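Local coordinates for alpha-rhamnosidase (Dictyoglomus thermophilum, PDB 6I60), which probably hydrolyses terminal non-reducing alpha-L-rhamnose residues of alpha-L-rhamnosides, including those of natural flavonoids, at residues P218-Y223 with N251-K256; K224-Y229 with I534-K539; E467-C470 with I475-I478; E778-I783 with D827-R832. All coordinates share one frame; numbering follows the deposited sequence.

Contact 1 (P218-Y223 with N251-K256); sequences PGQTDY and NGRYVK
Arg253 and Tyr254 lean on Gln220 and Tyr223 from a type II' beta turn that runs from Asn251 to Tyr254. Asn251 O accepts the N-H of Tyr254 to close the turn, and Gly252 sits in it at a positive phi that favours glycine. Arg253 follows: its NE gives a weak hydrogen bond to Gln220 OE1 at 3.1 Å, bent to 133° at the hydrogen, with amide and guanidinium nearly perpendicular. Nearer the backbone, Arg253 CB lies at the edge of the Tyr223 ring, 3.9 Å from Tyr223 OH. Tyr254 comes next. A chi1 of -158° brings one edge of its ring to the face of Tyr223 in an offset edge-to-face pair, with planes at 79° and centroids 5.5 Å apart. Tyr254 CD1 comes within 3.6 Å of Tyr223 CD2. On the other side of the Tyr223 ring, Thr221 O stands 3.4 Å above the plane, over its centre. Tyr254 OH bonds to Lys264, and both rings also meet Tyr260. The two loops thus hold together through the aromatic pair and the Arg253 chain packed against Gln220 and Tyr223; the one hydrogen bond between the segments is bent and weak.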
loop_
_atom_site.group_PDB
_atom_site.type_symbol
_atom_site.label_atom_id
_atom_site.label_comp_id
_atom_site.label_asym_id
_atom_site.label_seq_id
_atom_site.Cartn_x
_atom_site.Cartn_y
_atom_site.Cartn_z
ATOM N N PRO A 218 -14.278 -5.078 -7.259
ATOM C CA PRO A 218 -12.831 -5.295 -7.341
ATOM C C PRO A 218 -12.015 -4.029 -7.099
ATOM O O PRO A 218 -12.567 -2.998 -6.714
ATOM C CB PRO A 218 -12.644 -5.788 -8.773
ATOM C CG PRO A 218 -13.715 -5.084 -9.536
ATOM C CD PRO A 218 -14.883 -4.919 -8.594
ATOM N N GLY A 219 -10.704 -4.119 -7.334
ATOM C CA GLY A 219 -9.840 -2.976 -7.146
ATOM C C GLY A 219 -9.990 -1.936 -8.243
ATOM O O GLY A 219 -10.414 -2.216 -9.364
ATOM N N GLN A 220 -9.624 -0.706 -7.898
ATOM C CA GLN A 220 -9.726 0.411 -8.829
ATOM C C GLN A 220 -8.583 0.348 -9.834
ATOM O O GLN A 220 -7.408 0.400 -9.454
ATOM C CB GLN A 220 -9.706 1.735 -8.070
ATOM C CG GLN A 220 -10.678 1.794 -6.907
ATOM C CD GLN A 220 -10.677 3.144 -6.221
ATOM O OE1 GLN A 220 -10.025 4.086 -6.678
ATOM N NE2 GLN A 220 -11.407 3.247 -5.117
ATOM N N THR A 221 -8.928 0.229 -11.114
ATOM C CA THR A 221 -7.960 0.273 -12.199
ATOM C C THR A 221 -8.568 1.050 -13.356
ATOM O O THR A 221 -9.740 1.433 -13.327
ATOM C CB THR A 221 -7.558 -1.130 -12.675
ATOM O OG1 THR A 221 -8.727 -1.948 -12.805
ATOM C CG2 THR A 221 -6.593 -1.776 -11.693
ATOM N N ASP A 222 -7.757 1.287 -14.381
ATOM C CA ASP A 222 -8.264 1.843 -15.632
ATOM C C ASP A 222 -9.078 0.758 -16.326
ATOM O O ASP A 222 -8.528 -0.096 -17.027
ATOM C CB ASP A 222 -7.117 2.330 -16.510
ATOM C CG ASP A 222 -7.602 3.026 -17.767
ATOM O OD1 ASP A 222 -8.821 2.987 -18.038
ATOM O OD2 ASP A 222 -6.763 3.613 -18.485
ATOM N N TYR A 223 -10.399 0.784 -16.124
ATOM C CA TYR A 223 -11.255 -0.291 -16.618
ATOM C C TYR A 223 -11.242 -0.395 -18.137
ATOM O O TYR A 223 -11.608 -1.444 -18.678
ATOM C CB TYR A 223 -12.686 -0.096 -16.111
ATOM C CG TYR A 223 -12.796 0.010 -14.605
ATOM C CD1 TYR A 223 -12.597 -1.100 -13.793
ATOM C CD2 TYR A 223 -13.094 1.222 -13.994
ATOM C CE1 TYR A 223 -12.693 -1.006 -12.414
ATOM C CE2 TYR A 223 -13.192 1.326 -12.616
ATOM C CZ TYR A 223 -12.991 0.209 -11.832
ATOM O OH TYR A 223 -13.088 0.310 -10.462
ATOM N N ASN A 251 -21.746 1.558 -8.147
ATOM C CA ASN A 251 -21.078 2.420 -9.118
ATOM C C ASN A 251 -19.570 2.449 -8.891
ATOM O O ASN A 251 -18.792 2.011 -9.746
ATOM C CB ASN A 251 -21.653 3.838 -9.052
ATOM C CG ASN A 251 -23.165 3.862 -9.142
ATOM O OD1 ASN A 251 -23.805 2.836 -9.374
ATOM N ND2 ASN A 251 -23.744 5.037 -8.952
ATOM N N GLY A 252 -19.142 2.968 -7.743
ATOM C CA GLY A 252 -17.729 3.072 -7.444
ATOM C C GLY A 252 -17.021 4.061 -8.344
ATOM O O GLY A 252 -17.376 5.243 -8.382
ATOM N N ARG A 253 -16.017 3.587 -9.078
ATOM C CA ARG A 253 -15.278 4.424 -10.010
ATOM C C ARG A 253 -15.716 4.240 -11.455
ATOM O O ARG A 253 -15.325 5.041 -12.311
ATOM C CB ARG A 253 -13.775 4.145 -9.887
ATOM C CG ARG A 253 -13.144 4.762 -8.652
ATOM C CD ARG A 253 -12.280 5.947 -9.030
ATOM N NE ARG A 253 -11.596 6.535 -7.883
ATOM C CZ ARG A 253 -12.079 7.539 -7.159
ATOM N NH1 ARG A 253 -13.255 8.072 -7.460
ATOM N NH2 ARG A 253 -11.385 8.014 -6.135
ATOM N N TYR A 254 -16.516 3.214 -11.747
ATOM C CA TYR A 254 -17.059 2.999 -13.090
ATOM C C TYR A 254 -18.262 3.920 -13.265
ATOM O O TYR A 254 -19.424 3.510 -13.199
ATOM C CB TYR A 254 -17.431 1.536 -13.293
ATOM C CG TYR A 254 -17.508 1.106 -14.743
ATOM C CD1 TYR A 254 -16.355 0.875 -15.481
ATOM C CD2 TYR A 254 -18.735 0.921 -15.370
ATOM C CE1 TYR A 254 -16.420 0.480 -16.807
ATOM C CE2 TYR A 254 -18.811 0.526 -16.695
ATOM C CZ TYR A 254 -17.649 0.306 -17.407
ATOM O OH TYR A 254 -17.711 -0.089 -18.725
ATOM N N VAL A 255 -17.969 5.201 -13.485
ATOM C CA VAL A 255 -18.991 6.228 -13.616
ATOM C C VAL A 255 -18.720 7.037 -14.877
ATOM O O VAL A 255 -17.614 7.036 -15.421
ATOM C CB VAL A 255 -19.049 7.152 -12.381
ATOM C CG1 VAL A 255 -19.874 6.508 -11.274
ATOM C CG2 VAL A 255 -17.649 7.461 -11.891
ATOM N N LYS A 256 -19.758 7.744 -15.334
ATOM C CA LYS A 256 -19.680 8.442 -16.614
ATOM C C LYS A 256 -18.706 9.613 -16.575
ATOM O O LYS A 256 -18.161 9.994 -17.617
ATOM C CB LYS A 256 -21.069 8.924 -17.031
ATOM C CG LYS A 256 -21.686 8.125 -18.169
ATOM C CD LYS A 256 -21.469 8.811 -19.508
ATOM C CE LYS A 256 -22.734 9.505 -19.985
ATOM N NZ LYS A 256 -22.472 10.387 -21.158
#

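Contact 2 (K224-Y229 with I534-K539); sequences KKRVLY and IRDAQK. With AE3 (2-(2-ethoxyethoxy)ethanol), chain H.
A salt-bridge network of Arg226, Arg535 and Asp536 ties the start of strand 226-233, in the rhamnosidase N-terminal domain, to the end of helix 524-535 in the 6-hairpin glycosidase domain. Arg226 NE donates to Asp536 OD1 at 2.6 Å, and Arg226 NH2 adds a weak bond to the same oxygen at 2.8 Å. OD1 lies in the guanidinium plane, yet NE meets it from above the carboxylate, the two planes standing 84° apart. Arg535 takes the other oxygen side-on: its NH2 reaches Asp536 OD2 at 2.9 Å and its NE the same atom at 3.3 Å, both from one face of the carboxylate. Bends at chi2 and chi3 fold the Arg535 chain back to its sequence neighbour. Arg226 NH2 and Arg535 NH2 come within 4.0 Å, a like-charged approach that the shared carboxylate probably offsets. Replacing Asp536 by an alanine removes that carboxylate, which would probably cost Arg226 its NE and NH2 bonds here and Arg535 its side-on partner, leaving like charges close together. Lys225 lays its CD 3.3 Å from Asp536 O, while farther along Lys539 NZ donates to O3 of the bound 2-(2-ethoxyethoxy)ethanol at 3.1 Å. Glu340 and Asp533 also pair with Arg226. Strand 226-233 runs between strands 189-199 and 336-338, and Ile534 and Arg535 rest on Tyr565 of helix 564-576.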
loop_
_atom_site.group_PDB
_atom_site.type_symbol
_atom_site.label_atom_id
_atom_site.label_comp_id
_atom_site.label_asym_id
_atom_site.label_seq_id
_atom_site.Cartn_x
_atom_site.Cartn_y
_atom_site.Cartn_z
ATOM N N LYS A 224 -10.824 0.663 -18.836
ATOM C CA LYS A 224 -10.711 0.581 -20.287
ATOM C C LYS A 224 -9.494 -0.232 -20.709
ATOM O O LYS A 224 -9.478 -0.797 -21.808
ATOM C CB LYS A 224 -10.648 1.985 -20.888
ATOM C CG LYS A 224 -12.004 2.571 -21.244
ATOM C CD LYS A 224 -11.868 3.995 -21.759
ATOM C CE LYS A 224 -13.207 4.550 -22.211
ATOM N NZ LYS A 224 -13.178 6.035 -22.300
ATOM N N LYS A 225 -8.472 -0.307 -19.858
ATOM C CA LYS A 225 -7.256 -1.046 -20.174
ATOM C C LYS A 225 -7.165 -2.392 -19.472
ATOM O O LYS A 225 -6.497 -3.297 -19.982
ATOM C CB LYS A 225 -6.021 -0.210 -19.817
ATOM C CG LYS A 225 -5.779 0.972 -20.745
ATOM C CD LYS A 225 -4.468 0.818 -21.503
ATOM C CE LYS A 225 -4.340 1.848 -22.618
ATOM N NZ LYS A 225 -3.719 1.275 -23.847
ATOM N N ARG A 226 -7.823 -2.554 -18.325
ATOM C CA ARG A 226 -7.746 -3.807 -17.586
ATOM C C ARG A 226 -8.834 -3.829 -16.526
ATOM O O ARG A 226 -9.116 -2.804 -15.902
ATOM C CB ARG A 226 -6.367 -3.980 -16.938
ATOM C CG ARG A 226 -6.384 -4.680 -15.593
ATOM C CD ARG A 226 -4.975 -4.994 -15.148
ATOM N NE ARG A 226 -4.132 -3.813 -15.259
ATOM C CZ ARG A 226 -3.349 -3.361 -14.289
ATOM N NH1 ARG A 226 -3.290 -3.994 -13.126
ATOM N NH2 ARG A 226 -2.625 -2.272 -14.489
ATOM N N VAL A 227 -9.440 -5.000 -16.334
ATOM C CA VAL A 227 -10.452 -5.221 -15.307
ATOM C C VAL A 227 -10.034 -6.440 -14.496
ATOM O O VAL A 227 -9.962 -7.550 -15.035
ATOM C CB VAL A 227 -11.854 -5.429 -15.908
ATOM C CG1 VAL A 227 -12.855 -5.766 -14.811
ATOM C CG2 VAL A 227 -12.295 -4.193 -16.682
ATOM N N LEU A 228 -9.761 -6.237 -13.209
ATOM C CA LEU A 228 -9.360 -7.335 -12.336
ATOM C C LEU A 228 -10.597 -8.074 -11.841
ATOM O O LEU A 228 -11.432 -7.496 -11.138
ATOM C CB LEU A 228 -8.544 -6.818 -11.154
ATOM C CG LEU A 228 -7.465 -5.777 -11.441
ATOM C CD1 LEU A 228 -7.022 -5.115 -10.151
ATOM C CD2 LEU A 228 -6.284 -6.422 -12.146
ATOM N N TYR A 229 -10.715 -9.348 -12.202
ATOM C CA TYR A 229 -11.799 -10.186 -11.716
ATOM C C TYR A 229 -11.336 -10.982 -10.502
ATOM O O TYR A 229 -10.143 -11.236 -10.320
ATOM C CB TYR A 229 -12.306 -11.131 -12.811
ATOM C CG TYR A 229 -11.364 -12.260 -13.168
ATOM C CD1 TYR A 229 -10.350 -12.077 -14.099
ATOM C CD2 TYR A 229 -11.498 -13.516 -12.585
ATOM C CE1 TYR A 229 -9.489 -13.107 -14.431
ATOM C CE2 TYR A 229 -10.642 -14.550 -12.911
ATOM C CZ TYR A 229 -9.640 -14.340 -13.834
ATOM O OH TYR A 229 -8.787 -15.368 -14.161
ATOM N N ILE A 534 0.542 1.912 -13.364
ATOM C CA ILE A 534 1.384 2.910 -14.013
ATOM C C ILE A 534 1.746 2.463 -15.422
ATOM O O ILE A 534 1.798 3.274 -16.355
ATOM C CB ILE A 534 2.635 3.180 -13.158
ATOM C CG1 ILE A 534 2.228 3.722 -11.787
ATOM C CG2 ILE A 534 3.576 4.143 -13.862
ATOM C CD1 ILE A 534 3.035 3.153 -10.646
ATOM N N ARG A 535 1.992 1.163 -15.603
ATOM C CA ARG A 535 2.282 0.638 -16.933
ATOM C C ARG A 535 1.073 0.765 -17.851
ATOM O O ARG A 535 1.223 1.020 -19.053
ATOM C CB ARG A 535 2.733 -0.819 -16.825
ATOM C CG ARG A 535 3.181 -1.439 -18.135
ATOM C CD ARG A 535 2.864 -2.925 -18.168
ATOM N NE ARG A 535 1.451 -3.190 -17.903
ATOM C CZ ARG A 535 1.002 -4.232 -17.211
ATOM N NH1 ARG A 535 1.859 -5.113 -16.709
ATOM N NH2 ARG A 535 -0.301 -4.396 -17.020
ATOM N N ASP A 536 -0.132 0.597 -17.305
ATOM C CA ASP A 536 -1.357 0.707 -18.085
ATOM C C ASP A 536 -1.728 2.148 -18.410
ATOM O O ASP A 536 -2.656 2.369 -19.196
ATOM C CB ASP A 536 -2.519 0.038 -17.341
ATOM C CG ASP A 536 -2.569 -1.464 -17.563
ATOM O OD1 ASP A 536 -3.575 -2.093 -17.170
ATOM O OD2 ASP A 536 -1.600 -2.019 -18.126
ATOM N N ALA A 537 -1.040 3.128 -17.829
ATOM C CA ALA A 537 -1.310 4.528 -18.110
ATOM C C ALA A 537 -0.137 5.236 -18.771
ATOM O O ALA A 537 -0.219 6.447 -19.011
ATOM C CB ALA A 537 -1.697 5.267 -16.821
ATOM N N GLN A 538 0.943 4.522 -19.073
ATOM C CA GLN A 538 2.086 5.129 -19.740
ATOM C C GLN A 538 1.740 5.410 -21.198
ATOM O O GLN A 538 1.334 4.504 -21.934
ATOM C CB GLN A 538 3.302 4.211 -19.641
ATOM C CG GLN A 538 4.611 4.876 -20.025
ATOM C CD GLN A 538 5.815 4.021 -19.698
ATOM O OE1 GLN A 538 5.719 2.796 -19.620
ATOM N NE2 GLN A 538 6.960 4.664 -19.500
ATOM N N LYS A 539 1.899 6.665 -21.612
ATOM C CA LYS A 539 1.621 7.046 -22.987
ATOM C C LYS A 539 2.710 6.513 -23.918
ATOM O O LYS A 539 3.739 5.987 -23.483
ATOM C CB LYS A 539 1.505 8.566 -23.106
ATOM C CG LYS A 539 0.157 9.119 -22.664
ATOM C CD LYS A 539 -0.015 10.572 -23.084
ATOM C CE LYS A 539 -0.989 10.698 -24.245
ATOM N NZ LYS A 539 -0.957 12.058 -24.855
HETATM C C2 AE3 H . -4.388 10.990 -22.555
HETATM O O2 AE3 H . -3.626 12.104 -22.975
HETATM C C3 AE3 H . -4.413 13.185 -23.431
HETATM C C4 AE3 H . -3.522 14.149 -24.188
HETATM O O3 AE3 H . -2.389 14.447 -23.398
HETATM C C5 AE3 H . -1.577 15.465 -23.949
HETATM C C6 AE3 H . -0.549 15.895 -22.920
HETATM O O4 AE3 H . 0.079 17.092 -23.360
#

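Contact 3 (E467-C470 with I475-I478); sequences EFIC and INKI
The Phe468 ring turns its edge to Ile475: CE2 touches CG2 of the isoleucine at 4.0 Å, with the methyl close to the ring plane. His479, one turn along the helix, meets the same ring edge-to-face. With its CG anti to the backbone N (chi1 170°), Phe468 swings the far end of its ring toward the helix. The second flat group, the Asn476 amide, uses both its polar atoms on Cys470. Asn476 OD1 accepts the Cys470 N-H at 2.8 Å, in the carbonyl plane and on a lone pair, although the bond is bent to 130° at the hydrogen. Asn476 ND2 donates to Cys470 O at 3.0 Å in a nearly straight bond; the acceptor lies close to the amide plane, while the donor stands above the plane of the backbone carbonyl. ND2 also bonds to Glu473 OE2, which helps fix the turn of the amide. A leucine in place of Asn476 would probably leave both backbone polar groups of Cys470 without these partners and loosen the strand end from the helix. Cys470 SG lies 4.2 Å from Ile475 CD1, and Ile475 packs on Phe830 and Ile834 beyond. The arrangement is a tight strand-to-helix connection: an asparagine amide stands in for a neighbouring strand beside the last residue of 466-470, an outermost strand of its antiparallel sheet, where helix 473-488 of the 6-hairpin glycosidase domain sets off.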
loop_
_atom_site.group_PDB
_atom_site.type_symbol
_atom_site.label_atom_id
_atom_site.label_comp_id
_atom_site.label_asym_id
_atom_site.label_seq_id
_atom_site.Cartn_x
_atom_site.Cartn_y
_atom_site.Cartn_z
ATOM N N GLU A 467 7.361 -3.517 13.654
ATOM C CA GLU A 467 7.001 -2.762 14.844
ATOM C C GLU A 467 8.075 -1.720 15.127
ATOM O O GLU A 467 9.215 -1.830 14.667
ATOM C CB GLU A 467 6.839 -3.681 16.062
ATOM C CG GLU A 467 5.798 -4.773 15.899
ATOM C CD GLU A 467 5.951 -5.884 16.928
ATOM O OE1 GLU A 467 7.081 -6.099 17.420
ATOM O OE2 GLU A 467 4.940 -6.543 17.245
ATOM N N PHE A 468 7.698 -0.697 15.893
ATOM C CA PHE A 468 8.655 0.310 16.335
ATOM C C PHE A 468 8.143 0.966 17.606
ATOM O O PHE A 468 6.966 1.331 17.688
ATOM C CB PHE A 468 8.899 1.374 15.263
ATOM C CG PHE A 468 9.686 2.553 15.760
ATOM C CD1 PHE A 468 11.054 2.453 15.961
ATOM C CD2 PHE A 468 9.060 3.755 16.045
ATOM C CE1 PHE A 468 11.784 3.530 16.426
ATOM C CE2 PHE A 468 9.785 4.835 16.512
ATOM C CZ PHE A 468 11.149 4.722 16.702
ATOM N N ILE A 469 9.029 1.124 18.588
ATOM C CA ILE A 469 8.710 1.811 19.832
ATOM C C ILE A 469 9.939 2.590 20.279
ATOM O O ILE A 469 11.081 2.167 20.074
ATOM C CB ILE A 469 8.229 0.833 20.931
ATOM C CG1 ILE A 469 7.592 1.602 22.095
ATOM C CG2 ILE A 469 9.367 -0.064 21.405
ATOM C CD1 ILE A 469 6.695 0.757 22.979
ATOM N N CYS A 470 9.695 3.750 20.880
ATOM C CA CYS A 470 10.749 4.676 21.253
ATOM C C CYS A 470 10.642 5.009 22.733
ATOM O O CYS A 470 9.603 4.805 23.366
ATOM C CB CYS A 470 10.667 5.965 20.424
ATOM S SG CYS A 470 12.240 6.764 20.113
ATOM N N ILE A 475 7.468 10.894 19.624
ATOM C CA ILE A 475 7.815 10.140 18.423
ATOM C C ILE A 475 6.879 8.949 18.253
ATOM O O ILE A 475 6.448 8.633 17.137
ATOM C CB ILE A 475 9.292 9.705 18.478
ATOM C CG1 ILE A 475 10.209 10.924 18.381
ATOM C CG2 ILE A 475 9.610 8.722 17.365
ATOM C CD1 ILE A 475 11.680 10.584 18.443
ATOM N N ASN A 476 6.541 8.275 19.357
ATOM C CA ASN A 476 5.596 7.165 19.290
ATOM C C ASN A 476 4.227 7.632 18.807
ATOM O O ASN A 476 3.544 6.915 18.065
ATOM C CB ASN A 476 5.478 6.492 20.659
ATOM C CG ASN A 476 6.766 5.823 21.092
ATOM O OD1 ASN A 476 7.563 5.391 20.263
ATOM N ND2 ASN A 476 6.975 5.734 22.400
ATOM N N LYS A 477 3.808 8.833 19.218
ATOM C CA LYS A 477 2.526 9.358 18.760
ATOM C C LYS A 477 2.581 9.732 17.283
ATOM O O LYS A 477 1.619 9.500 16.544
ATOM C CB LYS A 477 2.116 10.559 19.610
ATOM C CG LYS A 477 1.824 10.221 21.065
ATOM C CD LYS A 477 0.498 9.488 21.215
ATOM C CE LYS A 477 0.326 8.920 22.619
ATOM N NZ LYS A 477 -0.746 7.882 22.682
ATOM N N ILE A 478 3.697 10.313 16.836
ATOM C CA ILE A 478 3.872 10.574 15.409
ATOM C C ILE A 478 3.875 9.265 14.634
ATOM O O ILE A 478 3.225 9.141 13.587
ATOM C CB ILE A 478 5.162 11.381 15.164
ATOM C CG1 ILE A 478 5.074 12.752 15.838
ATOM C CG2 ILE A 478 5.422 11.542 13.671
ATOM C CD1 ILE A 478 6.422 13.363 16.144
#

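Contact 4 (E778-I783 with D827-R832); sequences EVAYKI and DAWFYR
Apolar packing carries the contact between Ala780 and Trp829. Ala780 CB comes 3.6 Å from Trp829 CZ2 and 3.9 Å from Trp829 CH2, so the methyl meets the far end of the six-membered ring obliquely. Trp829 CH2 also approaches the backbone at Tyr781 N, 3.9 Å away, and lies 4.5 Å from Tyr781 CB. The indole can bridge the gap because a chi1 of -173° extends it away from its own backbone N and out from its helix; the CA atoms of Ala780 and Trp829 are 9.8 Å apart, and the ring end rests directly against the alanine methyl. Among the aromatic contacts, Phe830 CE1 sits at the edge of the indole, in its plane, and Phe768 meets the same indole with planes at about 35°. No hydrogen bond passes between the two segments. The polar ends look to other parts of the chain: Trp829 NE1 bonds to Thr772 OG1, which probably helps fix the rotation of the indole, and Tyr781 OH bonds to Asp856 OD1. In the backbone, helix 826-835 has a wider pi-type turn at 830-832, just after the tryptophan. One large aromatic thus spans the space between helices 777-784 and 826-835, plain buried helix-to-helix packing within the 6-hairpin glycosidase domain, which in this family is an (alpha/alpha)6 barrel.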
loop_
_atom_site.group_PDB
_atom_site.type_symbol
_atom_site.label_atom_id
_atom_site.label_comp_id
_atom_site.label_asym_id
_atom_site.label_seq_id
_atom_site.Cartn_x
_atom_site.Cartn_y
_atom_site.Cartn_z
ATOM N N GLU A 778 21.929 14.829 15.807
ATOM C CA GLU A 778 21.350 15.580 16.917
ATOM C C GLU A 778 20.455 16.708 16.422
ATOM O O GLU A 778 19.443 17.019 17.061
ATOM C CB GLU A 778 22.455 16.137 17.815
ATOM C CG GLU A 778 23.339 15.073 18.450
ATOM C CD GLU A 778 22.641 14.324 19.571
ATOM O OE1 GLU A 778 21.604 14.819 20.067
ATOM O OE2 GLU A 778 23.130 13.238 19.955
ATOM N N VAL A 779 20.810 17.329 15.295
ATOM C CA VAL A 779 19.974 18.382 14.729
ATOM C C VAL A 779 18.657 17.805 14.228
ATOM O O VAL A 779 17.589 18.398 14.417
ATOM C CB VAL A 779 20.737 19.119 13.612
ATOM C CG1 VAL A 779 19.842 20.149 12.938
ATOM C CG2 VAL A 779 21.996 19.772 14.169
ATOM N N ALA A 780 18.708 16.635 13.588
ATOM C CA ALA A 780 17.489 16.017 13.079
ATOM C C ALA A 780 16.558 15.611 14.215
ATOM O O ALA A 780 15.334 15.761 14.106
ATOM C CB ALA A 780 17.838 14.810 12.208
ATOM N N TYR A 781 17.117 15.097 15.313
ATOM C CA TYR A 781 16.288 14.718 16.451
ATOM C C TYR A 781 15.620 15.935 17.079
ATOM O O TYR A 781 14.454 15.868 17.489
ATOM C CB TYR A 781 17.128 13.973 17.487
ATOM C CG TYR A 781 16.353 13.542 18.711
ATOM C CD1 TYR A 781 15.594 12.381 18.700
ATOM C CD2 TYR A 781 16.380 14.298 19.876
ATOM C CE1 TYR A 781 14.882 11.983 19.815
ATOM C CE2 TYR A 781 15.670 13.909 20.997
ATOM C CZ TYR A 781 14.924 12.750 20.961
ATOM O OH TYR A 781 14.214 12.353 22.072
ATOM N N LYS A 782 16.341 17.057 17.165
ATOM C CA LYS A 782 15.756 18.268 17.731
ATOM C C LYS A 782 14.643 18.816 16.849
ATOM O O LYS A 782 13.726 19.477 17.349
ATOM C CB LYS A 782 16.836 19.327 17.947
ATOM C CG LYS A 782 17.606 19.169 19.252
ATOM C CD LYS A 782 18.213 20.488 19.708
ATOM C CE LYS A 782 17.137 21.467 20.152
ATOM N NZ LYS A 782 17.558 22.257 21.343
ATOM N N ILE A 783 14.709 18.558 15.542
ATOM C CA ILE A 783 13.625 18.957 14.652
ATOM C C ILE A 783 12.382 18.120 14.926
ATOM O O ILE A 783 11.264 18.646 14.991
ATOM C CB ILE A 783 14.077 18.841 13.184
ATOM C CG1 ILE A 783 15.079 19.945 12.846
ATOM C CG2 ILE A 783 12.885 18.900 12.244
ATOM C CD1 ILE A 783 16.010 19.596 11.704
ATOM N N ASP A 827 8.524 8.339 9.185
ATOM C CA ASP A 827 8.467 7.048 9.860
ATOM C C ASP A 827 9.575 6.119 9.387
ATOM O O ASP A 827 10.030 5.258 10.150
ATOM C CB ASP A 827 7.103 6.398 9.647
ATOM C CG ASP A 827 6.698 5.515 10.806
ATOM O OD1 ASP A 827 6.583 6.038 11.935
ATOM O OD2 ASP A 827 6.506 4.299 10.591
ATOM N N ALA A 828 10.023 6.273 8.139
ATOM C CA ALA A 828 11.174 5.507 7.675
ATOM C C ALA A 828 12.443 5.913 8.410
ATOM O O ALA A 828 13.317 5.072 8.649
ATOM C CB ALA A 828 11.352 5.682 6.167
ATOM N N TRP A 829 12.559 7.190 8.780
ATOM C CA TRP A 829 13.719 7.640 9.540
ATOM C C TRP A 829 13.745 7.028 10.934
ATOM O O TRP A 829 14.827 6.778 11.479
ATOM C CB TRP A 829 13.726 9.167 9.621
ATOM C CG TRP A 829 14.965 9.739 10.233
ATOM C CD1 TRP A 829 16.217 9.746 9.694
ATOM C CD2 TRP A 829 15.070 10.392 11.503
ATOM N NE1 TRP A 829 17.097 10.361 10.551
ATOM C CE2 TRP A 829 16.418 10.768 11.669
ATOM C CE3 TRP A 829 14.155 10.695 12.517
ATOM C CZ2 TRP A 829 16.874 11.430 12.806
ATOM C CZ3 TRP A 829 14.611 11.355 13.646
ATOM C CH2 TRP A 829 15.957 11.715 13.781
ATOM N N PHE A 830 12.573 6.774 11.523
ATOM C CA PHE A 830 12.529 6.161 12.847
ATOM C C PHE A 830 13.085 4.743 12.819
ATOM O O PHE A 830 13.748 4.310 13.769
ATOM C CB PHE A 830 11.095 6.156 13.379
ATOM C CG PHE A 830 10.501 7.524 13.544
ATOM C CD1 PHE A 830 11.307 8.620 13.802
ATOM C CD2 PHE A 830 9.132 7.711 13.447
ATOM C CE1 PHE A 830 10.758 9.880 13.959
ATOM C CE2 PHE A 830 8.577 8.966 13.602
ATOM C CZ PHE A 830 9.391 10.053 13.858
ATOM N N TYR A 831 12.828 4.006 11.737
ATOM C CA TYR A 831 13.300 2.630 11.635
ATOM C C TYR A 831 14.796 2.570 11.344
ATOM O O TYR A 831 15.536 1.834 12.006
ATOM C CB TYR A 831 12.525 1.890 10.543
ATOM C CG TYR A 831 11.151 1.407 10.950
ATOM C CD1 TYR A 831 10.037 2.221 10.803
ATOM C CD2 TYR A 831 10.966 0.130 11.462
ATOM C CE1 TYR A 831 8.777 1.781 11.166
ATOM C CE2 TYR A 831 9.710 -0.319 11.828
ATOM C CZ TYR A 831 8.620 0.511 11.676
ATOM O OH TYR A 831 7.369 0.072 12.037
ATOM N N ARG A 832 15.257 3.346 10.358
ATOM C CA ARG A 832 16.613 3.192 9.845
ATOM C C ARG A 832 17.656 3.912 10.695
ATOM O O ARG A 832 18.822 3.500 10.706
ATOM C CB ARG A 832 16.689 3.701 8.404
ATOM C CG ARG A 832 15.655 3.097 7.464
ATOM C CD ARG A 832 15.779 3.659 6.049
ATOM N NE ARG A 832 16.442 4.960 6.023
ATOM C CZ ARG A 832 17.606 5.197 5.425
ATOM N NH1 ARG A 832 18.246 4.219 4.796
ATOM N NH2 ARG A 832 18.135 6.414 5.458
#

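How the contacts relate
The contacts fall into two pairs on opposite sides of the chain's centre. Contacts 1 and 2 have centres 12 Å apart and interleave along the chain; Thr221 OG1 probably bonds to Arg226 O at 3.2 Å, joining the loop before strand 226-233 to that strand. Contacts 3 and 4, centres 11 Å apart, follow in series inside the glycosidase domain and touch where Ile475 CD1 lies 3.8 Å from Tyr781 CE1. Between the pairs, contact centres lie 36 to 39 Å apart. Contact 3 falls within the long span between the segments of contact 2, whose segments, unlike those of the others, fall in two different family regions: strand 226-233 of the rhamnosidase N-terminal domain meets the helical region that contacts 3 and 4 help pack.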